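Local coordinates for protein interferon gamma receptor 1 (Gallus gallus, PDB 4EQ3) that probably binds the cytokine interferon gamma at the cell surface through its extracellular part, which comprises the two domains present here, and so acts as a cytokine receptor, at residues T187-A192 and S206-I211; V127-F132 and L148-I153; H40-V45 and R83-V88. All blocks are in the same frame, centred on the assembly; numbering follows the deposited sequence.

Interaction 1. Residues T187-A192 and S206-I211; sequences TYCVSA and SEESCI
The F and G strands of a fibronectin type III domain form a beta hairpin here, and a disulfide between C189 and C210 crosses it. SG of C189 and SG of C210 are 2.0 Å apart. Both sulfurs lie beside their own backbone N, with chi1 near -60° in each cysteine, which tips the two toward one another over the face of the sheet that also carries T187. The S-S torsion is 110°. C189 and C210 are a non-hydrogen-bonded antiparallel pair, and their CA atoms come within 4.0 Å, closer than in the flanking hydrogen-bonded pairs Y188-I211 and V190-S209. Each of those flanking pairs has two N-H...O=C bonds, the shortest from V190 N to S209 O at 2.7 Å.

Over CB of C189 lies the carboxylate of E208, its OE1 3.4 Å from that carbon; E208 also has a weak, long ion pair with R155. In this four-stranded sheet of the membrane-proximal domain, strand 186-196 lies between 148-156 and 201-213. V190 and I211, on the face away from the disulfide, pack on L116 of the opposing sheet.

Ahead of S209, residues S206 to E208 depart from regular strand geometry, and S206 carries the pairing there with both backbone and side chain. Its N donates to A192 O at 2.9 Å, while its OG, placed between its own backbone N and carbonyl carbon, accepts from A192 N at 2.9 Å with an angle of 153° at the hydrogen.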
loop_
_atom_site.group_PDB
_atom_site.type_symbol
_atom_site.label_atom_id
_atom_site.label_comp_id
_atom_site.label_asym_id
_atom_site.label_seq_id
_atom_site.Cartn_x
_atom_site.Cartn_y
_atom_site.Cartn_z
ATOM N N THR A 187 17.439 9.054 -26.315
ATOM C CA THR A 187 17.143 8.884 -24.937
ATOM C C THR A 187 15.802 8.302 -24.778
ATOM O O THR A 187 14.867 8.623 -25.465
ATOM C CB THR A 187 17.282 10.117 -24.141
ATOM O OG1 THR A 187 18.603 10.558 -24.247
ATOM C CG2 THR A 187 17.006 9.814 -22.752
ATOM N N TYR A 188 15.782 7.366 -23.877
ATOM C CA TYR A 188 14.553 6.684 -23.474
ATOM C C TYR A 188 14.235 6.895 -22.008
ATOM O O TYR A 188 15.118 6.827 -21.156
ATOM C CB TYR A 188 14.638 5.193 -23.775
ATOM C CG TYR A 188 14.655 4.928 -25.247
ATOM C CD1 TYR A 188 15.835 5.026 -25.969
ATOM C CD2 TYR A 188 13.487 4.618 -25.928
ATOM C CE1 TYR A 188 15.856 4.800 -27.318
ATOM C CE2 TYR A 188 13.499 4.387 -27.279
ATOM C CZ TYR A 188 14.688 4.484 -27.965
ATOM O OH TYR A 188 14.709 4.263 -29.311
ATOM N N CYS A 189 12.963 7.144 -21.726
ATOM C CA CYS A 189 12.510 7.356 -20.361
ATOM C C CYS A 189 11.378 6.408 -20.033
ATOM O O CYS A 189 10.452 6.227 -20.821
ATOM C CB CYS A 189 12.066 8.799 -20.161
ATOM S SG CYS A 189 13.344 9.996 -20.570
ATOM N N VAL A 190 11.462 5.802 -18.858
ATOM C CA VAL A 190 10.546 4.738 -18.500
ATOM C C VAL A 190 9.978 4.955 -17.108
ATOM O O VAL A 190 10.673 5.464 -16.204
ATOM C CB VAL A 190 11.245 3.365 -18.566
ATOM C CG1 VAL A 190 12.033 3.105 -17.292
ATOM C CG2 VAL A 190 10.230 2.272 -18.791
ATOM N N SER A 191 8.711 4.576 -16.954
ATOM C CA SER A 191 8.019 4.613 -15.672
ATOM C C SER A 191 7.181 3.352 -15.517
ATOM O O SER A 191 6.933 2.637 -16.490
ATOM C CB SER A 191 7.112 5.835 -15.589
ATOM O OG SER A 191 6.066 5.728 -16.537
ATOM N N ALA A 192 6.739 3.074 -14.297
ATOM C CA ALA A 192 5.968 1.856 -14.063
ATOM C C ALA A 192 4.898 2.040 -12.991
ATOM O O ALA A 192 5.009 2.937 -12.151
ATOM C CB ALA A 192 6.902 0.703 -13.686
ATOM N N SER A 206 5.744 5.440 -10.915
ATOM C CA SER A 206 7.064 5.850 -10.480
ATOM C C SER A 206 7.388 7.121 -11.239
ATOM O O SER A 206 6.735 7.428 -12.234
ATOM C CB SER A 206 8.086 4.771 -10.825
ATOM O OG SER A 206 8.131 4.541 -12.224
ATOM N N GLU A 207 8.390 7.871 -10.793
ATOM C CA GLU A 207 8.870 8.964 -11.625
ATOM C C GLU A 207 9.730 8.407 -12.758
ATOM O O GLU A 207 10.216 7.281 -12.681
ATOM C CB GLU A 207 9.602 10.027 -10.813
ATOM C CG GLU A 207 10.607 9.502 -9.827
ATOM C CD GLU A 207 11.290 10.627 -9.068
ATOM O OE1 GLU A 207 11.827 11.554 -9.730
ATOM O OE2 GLU A 207 11.284 10.583 -7.815
ATOM N N GLU A 208 9.871 9.181 -13.829
ATOM C CA GLU A 208 10.570 8.711 -15.008
ATOM C C GLU A 208 12.048 8.487 -14.720
ATOM O O GLU A 208 12.683 9.297 -14.040
ATOM C CB GLU A 208 10.419 9.708 -16.155
ATOM C CG GLU A 208 9.108 9.611 -16.921
ATOM C CD GLU A 208 9.225 10.174 -18.331
ATOM O OE1 GLU A 208 10.104 11.037 -18.561
ATOM O OE2 GLU A 208 8.450 9.745 -19.211
ATOM N N SER A 209 12.573 7.372 -15.223
ATOM C CA SER A 209 14.012 7.131 -15.282
ATOM C C SER A 209 14.427 7.147 -16.743
ATOM O O SER A 209 13.771 6.534 -17.585
ATOM C CB SER A 209 14.371 5.780 -14.667
ATOM O OG SER A 209 14.400 5.850 -13.256
ATOM N N CYS A 210 15.514 7.846 -17.051
ATOM C CA CYS A 210 15.924 8.009 -18.438
ATOM C C CYS A 210 17.323 7.427 -18.646
ATOM O O CYS A 210 18.115 7.352 -17.707
ATOM C CB CYS A 210 15.874 9.490 -18.841
ATOM S SG CYS A 210 14.205 10.261 -18.742
ATOM N N ILE A 211 17.613 6.993 -19.871
ATOM C CA ILE A 211 18.919 6.402 -20.164
ATOM C C ILE A 211 19.307 6.580 -21.626
ATOM O O ILE A 211 18.460 6.503 -22.512
ATOM C CB ILE A 211 18.956 4.905 -19.805
ATOM C CG1 ILE A 211 20.383 4.373 -19.906
ATOM C CG2 ILE A 211 18.035 4.109 -20.715
ATOM C CD1 ILE A 211 20.481 2.895 -19.625
#

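Interaction 2. Residues V127-F132 and L148-I153; sequences VYHPEF and LSYSVI
Y150 reaches from strand 148-156 into the interior of the fibronectin type III beta sandwich and meets V127, on strand 122-128 of the facing sheet, and H129, just beyond that strand's end. Of all residues in the two segments it has the most surface buried by the contact. V127 covers one face of the phenol: its CG2 is 4.1 Å from the ring centroid and 22° off the normal, a CH-pi contact offset toward CD2. CG2 of V127 lies anti to its backbone N, while CG1 sits between N and the carbonyl carbon; both methyls thus meet the ring, CG1 nearest to CG of Y150 at 4.1 Å.

H129 comes in at the rim of the same ring. Their planes are only 18° apart, and ND1 of H129 lies 2.7 Å from OH of Y150 in a hydrogen bond with an angle of 174°. The other imidazole nitrogen, NE2, is bonded to the carbonyl of G110, which together with the phenol should restrict rotation of the ring. A type I turn from H129 to F132 brings the phenyl ring back beneath the histidine, with CB of H129 3.3 Å above the plane of F132, while CE2 of F132 lies 4.3 Å from CD2 of L148. A water in the plane of the tyrosine ring is 2.6 Å from OH of Y150 and accepts a hydrogen bond from N of H129 at 3.1 Å.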
loop_
_atom_site.group_PDB
_atom_site.type_symbol
_atom_site.label_atom_id
_atom_site.label_comp_id
_atom_site.label_asym_id
_atom_site.label_seq_id
_atom_site.Cartn_x
_atom_site.Cartn_y
_atom_site.Cartn_z
ATOM N N VAL A 127 11.951 -3.760 -11.572
ATOM C CA VAL A 127 10.906 -3.060 -10.852
ATOM C C VAL A 127 10.382 -3.924 -9.714
ATOM O O VAL A 127 10.208 -5.130 -9.877
ATOM C CB VAL A 127 9.774 -2.665 -11.807
ATOM C CG1 VAL A 127 9.203 -3.911 -12.487
ATOM C CG2 VAL A 127 8.687 -1.879 -11.070
ATOM N N TYR A 128 10.163 -3.305 -8.556
ATOM C CA TYR A 128 9.562 -3.984 -7.411
ATOM C C TYR A 128 9.169 -2.981 -6.321
ATOM O O TYR A 128 9.455 -1.786 -6.432
ATOM C CB TYR A 128 10.515 -5.040 -6.852
ATOM C CG TYR A 128 11.586 -4.496 -5.931
ATOM C CD1 TYR A 128 12.466 -3.511 -6.359
ATOM C CD2 TYR A 128 11.729 -4.989 -4.638
ATOM C CE1 TYR A 128 13.459 -3.021 -5.520
ATOM C CE2 TYR A 128 12.714 -4.508 -3.791
ATOM C CZ TYR A 128 13.576 -3.522 -4.238
ATOM O OH TYR A 128 14.550 -3.039 -3.397
ATOM N N HIS A 129 8.499 -3.479 -5.282
ATOM C CA HIS A 129 8.083 -2.673 -4.137
ATOM C C HIS A 129 8.735 -3.187 -2.867
ATOM O O HIS A 129 8.219 -4.133 -2.257
ATOM C CB HIS A 129 6.575 -2.802 -3.940
ATOM C CG HIS A 129 5.772 -1.786 -4.683
ATOM N ND1 HIS A 129 5.337 -1.981 -5.974
ATOM C CD2 HIS A 129 5.315 -0.566 -4.311
ATOM C CE1 HIS A 129 4.648 -0.924 -6.368
ATOM N NE2 HIS A 129 4.617 -0.053 -5.375
ATOM N N PRO A 130 9.849 -2.563 -2.435
ATOM C CA PRO A 130 10.543 -3.041 -1.229
ATOM C C PRO A 130 9.632 -3.039 -0.000
ATOM O O PRO A 130 9.836 -3.816 0.933
ATOM C CB PRO A 130 11.686 -2.027 -1.049
ATOM C CG PRO A 130 11.259 -0.827 -1.813
ATOM C CD PRO A 130 10.479 -1.352 -2.985
ATOM N N GLU A 131 8.629 -2.185 0.031
ATOM C CA GLU A 131 7.707 -2.093 1.142
ATOM C C GLU A 131 6.760 -3.258 1.303
ATOM O O GLU A 131 6.256 -3.480 2.330
ATOM C CB GLU A 131 6.880 -0.856 1.033
ATOM C CG GLU A 131 7.657 0.330 0.716
ATOM C CD GLU A 131 7.574 0.741 -0.754
ATOM O OE1 GLU A 131 7.562 1.958 -0.930
ATOM O OE2 GLU A 131 7.542 -0.104 -1.692
ATOM N N PHE A 132 6.528 -3.995 0.254
ATOM C CA PHE A 132 5.560 -5.088 0.361
ATOM C C PHE A 132 6.026 -6.098 1.401
ATOM O O PHE A 132 7.204 -6.447 1.457
ATOM C CB PHE A 132 5.317 -5.778 -0.986
ATOM C CG PHE A 132 4.524 -4.950 -1.965
ATOM C CD1 PHE A 132 3.973 -3.740 -1.585
ATOM C CD2 PHE A 132 4.341 -5.388 -3.266
ATOM C CE1 PHE A 132 3.254 -2.976 -2.483
ATOM C CE2 PHE A 132 3.629 -4.634 -4.174
ATOM C CZ PHE A 132 3.080 -3.426 -3.787
ATOM N N LEU A 148 -0.045 -10.053 -8.777
ATOM C CA LEU A 148 0.703 -8.811 -8.944
ATOM C C LEU A 148 1.289 -8.701 -10.343
ATOM O O LEU A 148 1.948 -9.623 -10.817
ATOM C CB LEU A 148 1.840 -8.730 -7.923
ATOM C CG LEU A 148 2.815 -7.564 -8.120
ATOM C CD1 LEU A 148 2.125 -6.204 -7.961
ATOM C CD2 LEU A 148 3.982 -7.699 -7.150
ATOM N N SER A 149 1.064 -7.569 -11.000
ATOM C CA SER A 149 1.756 -7.277 -12.247
ATOM C C SER A 149 2.222 -5.822 -12.255
ATOM O O SER A 149 1.774 -5.005 -11.453
ATOM C CB SER A 149 0.851 -7.562 -13.452
ATOM O OG SER A 149 -0.292 -6.719 -13.465
ATOM N N TYR A 150 3.127 -5.494 -13.163
ATOM C CA TYR A 150 3.535 -4.113 -13.333
ATOM C C TYR A 150 3.336 -3.746 -14.783
ATOM O O TYR A 150 3.603 -4.557 -15.675
ATOM C CB TYR A 150 5.003 -3.915 -12.923
ATOM C CG TYR A 150 5.233 -4.017 -11.435
ATOM C CD1 TYR A 150 5.605 -5.221 -10.851
ATOM C CD2 TYR A 150 5.073 -2.910 -10.609
ATOM C CE1 TYR A 150 5.812 -5.323 -9.484
ATOM C CE2 TYR A 150 5.279 -3.003 -9.240
ATOM C CZ TYR A 150 5.643 -4.213 -8.687
ATOM O OH TYR A 150 5.841 -4.314 -7.331
ATOM N N SER A 151 2.837 -2.539 -15.017
ATOM C CA SER A 151 2.764 -2.003 -16.362
ATOM C C SER A 151 3.904 -1.014 -16.491
ATOM O O SER A 151 4.168 -0.242 -15.570
ATOM C CB SER A 151 1.432 -1.296 -16.602
ATOM O OG SER A 151 1.244 -0.280 -15.637
ATOM N N VAL A 152 4.581 -1.047 -17.630
ATOM C CA VAL A 152 5.744 -0.207 -17.858
ATOM C C VAL A 152 5.557 0.598 -19.126
ATOM O O VAL A 152 5.228 0.049 -20.175
ATOM C CB VAL A 152 7.005 -1.065 -17.989
ATOM C CG1 VAL A 152 8.225 -0.189 -18.188
ATOM C CG2 VAL A 152 7.165 -1.932 -16.763
ATOM N N ILE A 153 5.756 1.907 -19.019
ATOM C CA ILE A 153 5.609 2.804 -20.158
ATOM C C ILE A 153 6.962 3.303 -20.671
ATOM O O ILE A 153 7.718 3.956 -19.954
ATOM C CB ILE A 153 4.703 3.999 -19.826
ATOM C CG1 ILE A 153 3.299 3.512 -19.471
ATOM C CG2 ILE A 153 4.640 4.951 -20.999
ATOM C CD1 ILE A 153 2.311 4.626 -19.180
HETATM O O HOH W 1 6.943 -6.083 -5.804
#

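Interaction 3. Residues H40-V45 and R83-V88; sequences HFVVEV and RIKAIV
R83 leaves its strand with CG between the backbone N and the carbonyl carbon (chi1 71°) and then runs fully extended to NE, while E44 sets CG beside its own N (chi1 -61°); the two chains therefore lie side by side, pointing the same way. A single carboxylate oxygen takes the salt bridge: OE1 of E44 is 2.7 Å from NE and 2.8 Å from NH2 of R83. Carboxylate and guanidinium planes differ by 7°, and OE1 lies in the guanidinium plane. R83 also makes a cation-pi contact with Y53.

Strands 40-46 and 81-88, the C and F strands of the membrane-distal fibronectin type III domain, are the central pair of an antiparallel four-stranded sheet. Six backbone hydrogen bonds join H40, V42 and E44 to I87, K85 and R83. On the face with the salt bridge, CG2 of V42 meets CD1 of I87 at 3.7 Å, and the aliphatic chain of K85 runs alongside V42 to bond Q92 through NZ.

The other face looks into the domain core. There CE1 of F41 lies 3.6 Å from CB of A86, CG2 of V43 touches CG1 of I84 at 4.0 Å, and F41 makes edge-to-face contacts with W30 and Y32.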
loop_
_atom_site.group_PDB
_atom_site.type_symbol
_atom_site.label_atom_id
_atom_site.label_comp_id
_atom_site.label_asym_id
_atom_site.label_seq_id
_atom_site.Cartn_x
_atom_site.Cartn_y
_atom_site.Cartn_z
ATOM N N HIS A 40 -5.708 7.227 27.660
ATOM C CA HIS A 40 -5.299 6.017 26.956
ATOM C C HIS A 40 -6.477 5.566 26.105
ATOM O O HIS A 40 -7.604 6.001 26.325
ATOM C CB HIS A 40 -4.884 4.916 27.929
ATOM C CG HIS A 40 -3.649 5.235 28.708
ATOM N ND1 HIS A 40 -3.642 6.129 29.757
ATOM C CD2 HIS A 40 -2.378 4.778 28.595
ATOM C CE1 HIS A 40 -2.420 6.209 30.256
ATOM N NE2 HIS A 40 -1.636 5.399 29.568
ATOM N N PHE A 41 -6.229 4.700 25.132
ATOM C CA PHE A 41 -7.281 4.345 24.190
ATOM C C PHE A 41 -7.432 2.839 24.005
ATOM O O PHE A 41 -6.509 2.075 24.270
ATOM C CB PHE A 41 -7.038 5.029 22.840
ATOM C CG PHE A 41 -6.899 6.523 22.935
ATOM C CD1 PHE A 41 -8.016 7.327 23.094
ATOM C CD2 PHE A 41 -5.650 7.124 22.863
ATOM C CE1 PHE A 41 -7.893 8.704 23.187
ATOM C CE2 PHE A 41 -5.515 8.502 22.956
ATOM C CZ PHE A 41 -6.634 9.295 23.119
ATOM N N VAL A 42 -8.614 2.422 23.562
ATOM C CA VAL A 42 -8.845 1.024 23.222
ATOM C C VAL A 42 -9.445 0.915 21.831
ATOM O O VAL A 42 -10.484 1.518 21.544
ATOM C CB VAL A 42 -9.784 0.326 24.224
ATOM C CG1 VAL A 42 -9.922 -1.141 23.867
ATOM C CG2 VAL A 42 -9.241 0.476 25.645
ATOM N N VAL A 43 -8.793 0.135 20.975
ATOM C CA VAL A 43 -9.227 -0.014 19.589
ATOM C C VAL A 43 -9.812 -1.403 19.367
ATOM O O VAL A 43 -9.229 -2.401 19.802
ATOM C CB VAL A 43 -8.057 0.174 18.606
ATOM C CG1 VAL A 43 -8.532 -0.008 17.175
ATOM C CG2 VAL A 43 -7.409 1.538 18.801
ATOM N N GLU A 44 -10.958 -1.459 18.694
ATOM C CA GLU A 44 -11.545 -2.736 18.306
ATOM C C GLU A 44 -11.725 -2.857 16.793
ATOM O O GLU A 44 -11.861 -1.855 16.087
ATOM C CB GLU A 44 -12.890 -2.928 18.997
ATOM C CG GLU A 44 -12.792 -2.937 20.506
ATOM C CD GLU A 44 -14.074 -3.421 21.150
ATOM O OE1 GLU A 44 -15.160 -2.948 20.754
ATOM O OE2 GLU A 44 -13.988 -4.285 22.046
ATOM N N VAL A 45 -11.726 -4.095 16.305
ATOM C CA VAL A 45 -11.952 -4.366 14.890
ATOM C C VAL A 45 -13.160 -5.295 14.689
ATOM O O VAL A 45 -13.358 -6.223 15.455
ATOM C CB VAL A 45 -10.715 -4.999 14.262
ATOM C CG1 VAL A 45 -10.289 -6.232 15.051
ATOM C CG2 VAL A 45 -10.964 -5.336 12.795
ATOM N N ARG A 83 -13.073 0.793 15.709
ATOM C CA ARG A 83 -13.626 1.788 16.625
ATOM C C ARG A 83 -12.696 2.027 17.809
ATOM O O ARG A 83 -11.906 1.163 18.179
ATOM C CB ARG A 83 -15.029 1.385 17.106
ATOM C CG ARG A 83 -15.069 0.209 18.074
ATOM C CD ARG A 83 -16.524 -0.107 18.447
ATOM N NE ARG A 83 -16.676 -1.221 19.379
ATOM C CZ ARG A 83 -17.859 -1.666 19.803
ATOM N NH1 ARG A 83 -18.970 -1.086 19.376
ATOM N NH2 ARG A 83 -17.936 -2.681 20.653
ATOM N N ILE A 84 -12.787 3.212 18.395
ATOM C CA ILE A 84 -11.882 3.559 19.474
ATOM C C ILE A 84 -12.632 4.251 20.586
ATOM O O ILE A 84 -13.458 5.114 20.334
ATOM C CB ILE A 84 -10.794 4.541 18.998
ATOM C CG1 ILE A 84 -10.209 4.100 17.646
ATOM C CG2 ILE A 84 -9.715 4.689 20.075
ATOM C CD1 ILE A 84 -10.389 5.109 16.543
ATOM N N LYS A 85 -12.309 3.902 21.825
ATOM C CA LYS A 85 -12.833 4.649 22.963
ATOM C C LYS A 85 -11.663 5.200 23.760
ATOM O O LYS A 85 -10.562 4.658 23.699
ATOM C CB LYS A 85 -13.698 3.760 23.863
ATOM C CG LYS A 85 -12.910 2.657 24.563
ATOM C CD LYS A 85 -13.765 1.920 25.589
ATOM C CE LYS A 85 -13.050 0.677 26.095
ATOM N NZ LYS A 85 -13.829 -0.051 27.138
ATOM N N ALA A 86 -11.918 6.267 24.514
ATOM C CA ALA A 86 -10.904 6.892 25.357
ATOM C C ALA A 86 -11.106 6.571 26.834
ATOM O O ALA A 86 -12.235 6.521 27.328
ATOM C CB ALA A 86 -10.911 8.397 25.156
ATOM N N ILE A 87 -9.997 6.371 27.538
ATOM C CA ILE A 87 -10.034 6.184 28.977
ATOM C C ILE A 87 -9.299 7.322 29.671
ATOM O O ILE A 87 -8.124 7.579 29.398
ATOM C CB ILE A 87 -9.403 4.858 29.390
ATOM C CG1 ILE A 87 -10.009 3.712 28.576
ATOM C CG2 ILE A 87 -9.595 4.637 30.883
ATOM C CD1 ILE A 87 -9.288 2.396 28.760
ATOM N N VAL A 88 -10.009 7.998 30.566
ATOM C CA VAL A 88 -9.495 9.155 31.280
ATOM C C VAL A 88 -9.721 8.953 32.773
ATOM O O VAL A 88 -10.841 9.081 33.270
ATOM C CB VAL A 88 -10.203 10.443 30.816
ATOM C CG1 VAL A 88 -9.964 11.580 31.796
ATOM C CG2 VAL A 88 -9.750 10.827 29.420
#

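Overall arrangement
Interactions 1 and 2 belong to one fibronectin type III domain and touch, their centres 14 Å apart. Strands 186-196 and 148-156 are neighbours in a sheet: S191 O is 2.9 Å from I153 N, a probable hydrogen bond, and the side chains of V190 and V152 adjoin. Interaction 1 thus extends this sheet edgeways, whereas interaction 2 spans the gap to the facing one. Interaction 3 lies in the other domain, on the opposite side of the chain's centre, its own centre 46 Å from that of interaction 1 and 36 Å from that of interaction 2. The nearest atoms of interactions 2 and 3 are about 20 Å apart, and F132 of interaction 2 makes an edge-to-face contact with F24 of the N-terminal domain, which also holds interaction 3.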